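Local structure of CEP104 (Gallus gallus, 5JO8) at residues Glu39-Ala44 and Arg81-Ala86. The protein is a centriolar protein whose TOG domain probably binds tubulin or microtubules. Numbering follows the deposited sequence.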
ATOM      1  N   GLU A  39       6.607  20.319 -17.015  1.00 28.63           N
ATOM      2  CA  GLU A  39       6.232  21.700 -16.732  1.00 31.83           C
ATOM      3  C   GLU A  39       6.732  22.163 -15.371  1.00 37.54           C
ATOM      4  O   GLU A  39       7.071  23.330 -15.186  1.00 33.19           O
ATOM      5  CB  GLU A  39       4.716  21.858 -16.798  1.00 33.24           C
ATOM      6  CG  GLU A  39       4.260  22.816 -17.873  1.00 35.88           C
ATOM      7  CD  GLU A  39       2.765  22.791 -18.089  1.00 43.51           C
ATOM      8  OE1 GLU A  39       2.114  21.807 -17.682  1.00 33.49           O
ATOM      9  OE2 GLU A  39       2.238  23.761 -18.671  1.00 37.57           O
ATOM     10  N   VAL A  40       6.787  21.237 -14.421  1.00 26.08           N
ATOM     11  CA  VAL A  40       7.170  21.563 -13.057  1.00 25.40           C
ATOM     12  C   VAL A  40       8.676  21.457 -12.848  1.00 30.01           C
ATOM     13  O   VAL A  40       9.285  22.326 -12.218  1.00 28.99           O
ATOM     14  CB  VAL A  40       6.418  20.655 -12.050  1.00 26.22           C
ATOM     15  CG1 VAL A  40       6.959  20.837 -10.641  1.00 22.64           C
ATOM     16  CG2 VAL A  40       4.931  20.936 -12.097  1.00 22.81           C
ATOM     17  N   PHE A  41       9.274  20.381 -13.359  1.00 24.27           N
ATOM     18  CA  PHE A  41      10.673  20.087 -13.053  1.00 24.87           C
ATOM     19  C   PHE A  41      11.671  20.324 -14.181  1.00 23.85           C
ATOM     20  O   PHE A  41      12.877  20.306 -13.952  1.00 27.84           O
ATOM     21  CB  PHE A  41      10.810  18.639 -12.588  1.00 25.04           C
ATOM     22  CG  PHE A  41      10.046  18.340 -11.346  1.00 22.93           C
ATOM     23  CD1 PHE A  41      10.337  18.998 -10.162  1.00 25.01           C
ATOM     24  CD2 PHE A  41       9.037  17.392 -11.354  1.00 20.41           C
ATOM     25  CE1 PHE A  41       9.632  18.716  -9.005  1.00 25.61           C
ATOM     26  CE2 PHE A  41       8.330  17.113 -10.203  1.00 20.98           C
ATOM     27  CZ  PHE A  41       8.620  17.773  -9.033  1.00 23.93           C
ATOM     28  N   GLY A  42      11.173  20.504 -15.396  1.00 24.56           N
ATOM     29  CA  GLY A  42      12.049  20.624 -16.542  1.00 29.47           C
ATOM     30  C   GLY A  42      12.319  19.287 -17.194  1.00 29.08           C
ATOM     31  O   GLY A  42      12.249  18.231 -16.548  1.00 27.94           O
ATOM     32  N   GLU A  43      12.629  19.321 -18.484  1.00 28.11           N
ATOM     33  CA  GLU A  43      12.806  18.092 -19.236  1.00 26.34           C
ATOM     34  C   GLU A  43      14.058  17.319 -18.820  1.00 25.94           C
ATOM     35  O   GLU A  43      14.063  16.084 -18.855  1.00 25.08           O
ATOM     36  CB  GLU A  43      12.797  18.361 -20.747  1.00 32.54           C
ATOM     37  CG  GLU A  43      12.929  17.101 -21.586  1.00 36.29           C
ATOM     38  CD  GLU A  43      12.659  17.334 -23.055  1.00 27.87           C
ATOM     39  OE1 GLU A  43      12.174  18.429 -23.407  1.00 35.62           O
ATOM     40  OE2 GLU A  43      12.930  16.411 -23.853  1.00 32.36           O
ATOM     41  N   ALA A  44      15.107  18.030 -18.407  1.00 27.78           N
ATOM     42  CA  ALA A  44      16.360  17.377 -18.026  1.00 28.90           C
ATOM     43  C   ALA A  44      16.159  16.418 -16.851  1.00 25.85           C
ATOM     44  O   ALA A  44      16.598  15.263 -16.894  1.00 26.72           O
ATOM     45  CB  ALA A  44      17.433  18.413 -17.696  1.00 27.31           C
ATOM     46  N   ARG A  81       0.762  22.655  -5.198  1.00 22.22           N
ATOM     47  CA  ARG A  81      -0.062  21.489  -5.541  1.00 20.63           C
ATOM     48  C   ARG A  81       0.433  20.831  -6.816  1.00 22.67           C
ATOM     49  O   ARG A  81       0.577  19.615  -6.872  1.00 19.79           O
ATOM     50  CB  ARG A  81      -1.527  21.884  -5.760  1.00 21.47           C
ATOM     51  CG  ARG A  81      -2.385  22.018  -4.521  1.00 26.00           C
ATOM     52  CD  ARG A  81      -3.852  22.303  -4.907  1.00 22.22           C
ATOM     53  NE  ARG A  81      -4.067  23.632  -5.495  1.00 28.25           N
ATOM     54  CZ  ARG A  81      -4.331  24.736  -4.796  1.00 27.70           C
ATOM     55  NH1 ARG A  81      -4.398  24.693  -3.471  1.00 24.20           N
ATOM     56  NH2 ARG A  81      -4.515  25.895  -5.422  1.00 29.13           N
ATOM     57  N   ASN A  82       0.666  21.626  -7.853  1.00 21.79           N
ATOM     58  CA  ASN A  82       1.142  21.084  -9.122  1.00 21.73           C
ATOM     59  C   ASN A  82       2.471  20.359  -8.941  1.00 22.95           C
ATOM     60  O   ASN A  82       2.720  19.328  -9.564  1.00 21.92           O
ATOM     61  CB  ASN A  82       1.284  22.189 -10.169  1.00 25.22           C
ATOM     62  CG  ASN A  82      -0.042  22.782 -10.561  1.00 43.69           C
ATOM     63  OD1 ASN A  82      -1.088  22.151 -10.400  1.00 32.79           O
ATOM     64  ND2 ASN A  82      -0.010  24.001 -11.085  1.00 31.00           N
ATOM     65  N   MET A  83       3.326  20.905  -8.090  1.00 22.16           N
ATOM     66  CA  MET A  83       4.608  20.275  -7.828  1.00 18.78           C
ATOM     67  C   MET A  83       4.431  18.938  -7.119  1.00 21.10           C
ATOM     68  O   MET A  83       5.123  17.976  -7.440  1.00 19.63           O
ATOM     69  CB  MET A  83       5.493  21.196  -7.003  1.00 22.14           C
ATOM     70  CG  MET A  83       6.904  20.695  -6.875  1.00 25.00           C
ATOM     71  SD  MET A  83       7.965  21.930  -6.108  1.00 28.08           S
ATOM     72  CE  MET A  83       7.760  23.301  -7.237  1.00 33.31           C
ATOM     73  N   LEU A  84       3.515  18.886  -6.155  1.00 19.12           N
ATOM     74  CA  LEU A  84       3.214  17.633  -5.472  1.00 18.19           C
ATOM     75  C   LEU A  84       2.708  16.623  -6.482  1.00 18.34           C
ATOM     76  O   LEU A  84       3.124  15.465  -6.468  1.00 18.12           O
ATOM     77  CB  LEU A  84       2.168  17.834  -4.371  1.00 18.54           C
ATOM     78  CG  LEU A  84       1.694  16.565  -3.643  1.00 18.65           C
ATOM     79  CD1 LEU A  84       1.280  16.894  -2.232  1.00 18.99           C
ATOM     80  CD2 LEU A  84       0.551  15.842  -4.367  1.00 17.29           C
ATOM     81  N   ARG A  85       1.771  17.031  -7.332  1.00 18.49           N
ATOM     82  CA  ARG A  85       1.200  16.086  -8.273  1.00 18.63           C
ATOM     83  C   ARG A  85       2.260  15.563  -9.237  1.00 19.28           C
ATOM     84  O   ARG A  85       2.291  14.372  -9.550  1.00 20.56           O
ATOM     85  CB  ARG A  85       0.031  16.724  -9.028  1.00 22.40           C
ATOM     86  CG  ARG A  85      -1.059  17.269  -8.115  1.00 28.65           C
ATOM     87  CD  ARG A  85      -1.824  16.161  -7.419  1.00 30.21           C
ATOM     88  NE  ARG A  85      -2.957  16.653  -6.626  1.00 33.08           N
ATOM     89  CZ  ARG A  85      -4.234  16.536  -6.978  1.00 43.83           C
ATOM     90  NH1 ARG A  85      -4.565  15.943  -8.117  1.00 46.16           N
ATOM     91  NH2 ARG A  85      -5.185  17.011  -6.184  1.00 55.31           N
ATOM     92  N   ALA A  86       3.154  16.431  -9.682  1.00 19.33           N
ATOM     93  CA  ALA A  86       4.214  16.014 -10.584  1.00 19.96           C
ATOM     94  C   ALA A  86       5.192  15.066  -9.880  1.00 15.72           C
ATOM     95  O   ALA A  86       5.681  14.104 -10.479  1.00 19.47           O
ATOM     96  CB  ALA A  86       4.951  17.230 -11.142  1.00 20.05           C
TER
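Val40 meets helix 77-94 with both of its methyl groups, at the point where the two backbones come nearest: Val40 CA lies 6.0 Å from Met83 CA. With CG1 anti to the backbone N (chi1 171°), the valine straddles the helix surface. Val40 CG1 rests on Met83, 3.7 Å from its CA and in touch with CG, while Val40 CG2 lies near the backbone O of Asn82 and 3.8 Å from Ala86 CB. The same CG1 of Val40 also sits over the centre of the Phe41 ring, 3.7 Å above its plane, placing a methyl of one residue against the ring of the next. Phe41 reaches the helix with the far end of its ring. Phe41 CE2 stands 3.5 Å from Ala86 CB, which approaches obliquely; Phe41 CE1 lies 4.0 Å from Met83 CG, and the Phe41 and Met83 side chains cross at about a right angle. The small Ala86 thus admits both the ring and the valine. Gly42, with positive phi (91°), is the first residue beyond helix 35-41 and occupies the N-cap position of helix 43-49. Helix 54-69 lines the contact: Val64 and Leu68 touch Phe41, and Leu68 also touches Met83. Helix 35-41 thus packs on helix 77-94 near the N-terminal end of the all-helical array, where Tyr117 of helix 100-121 lies against Met83.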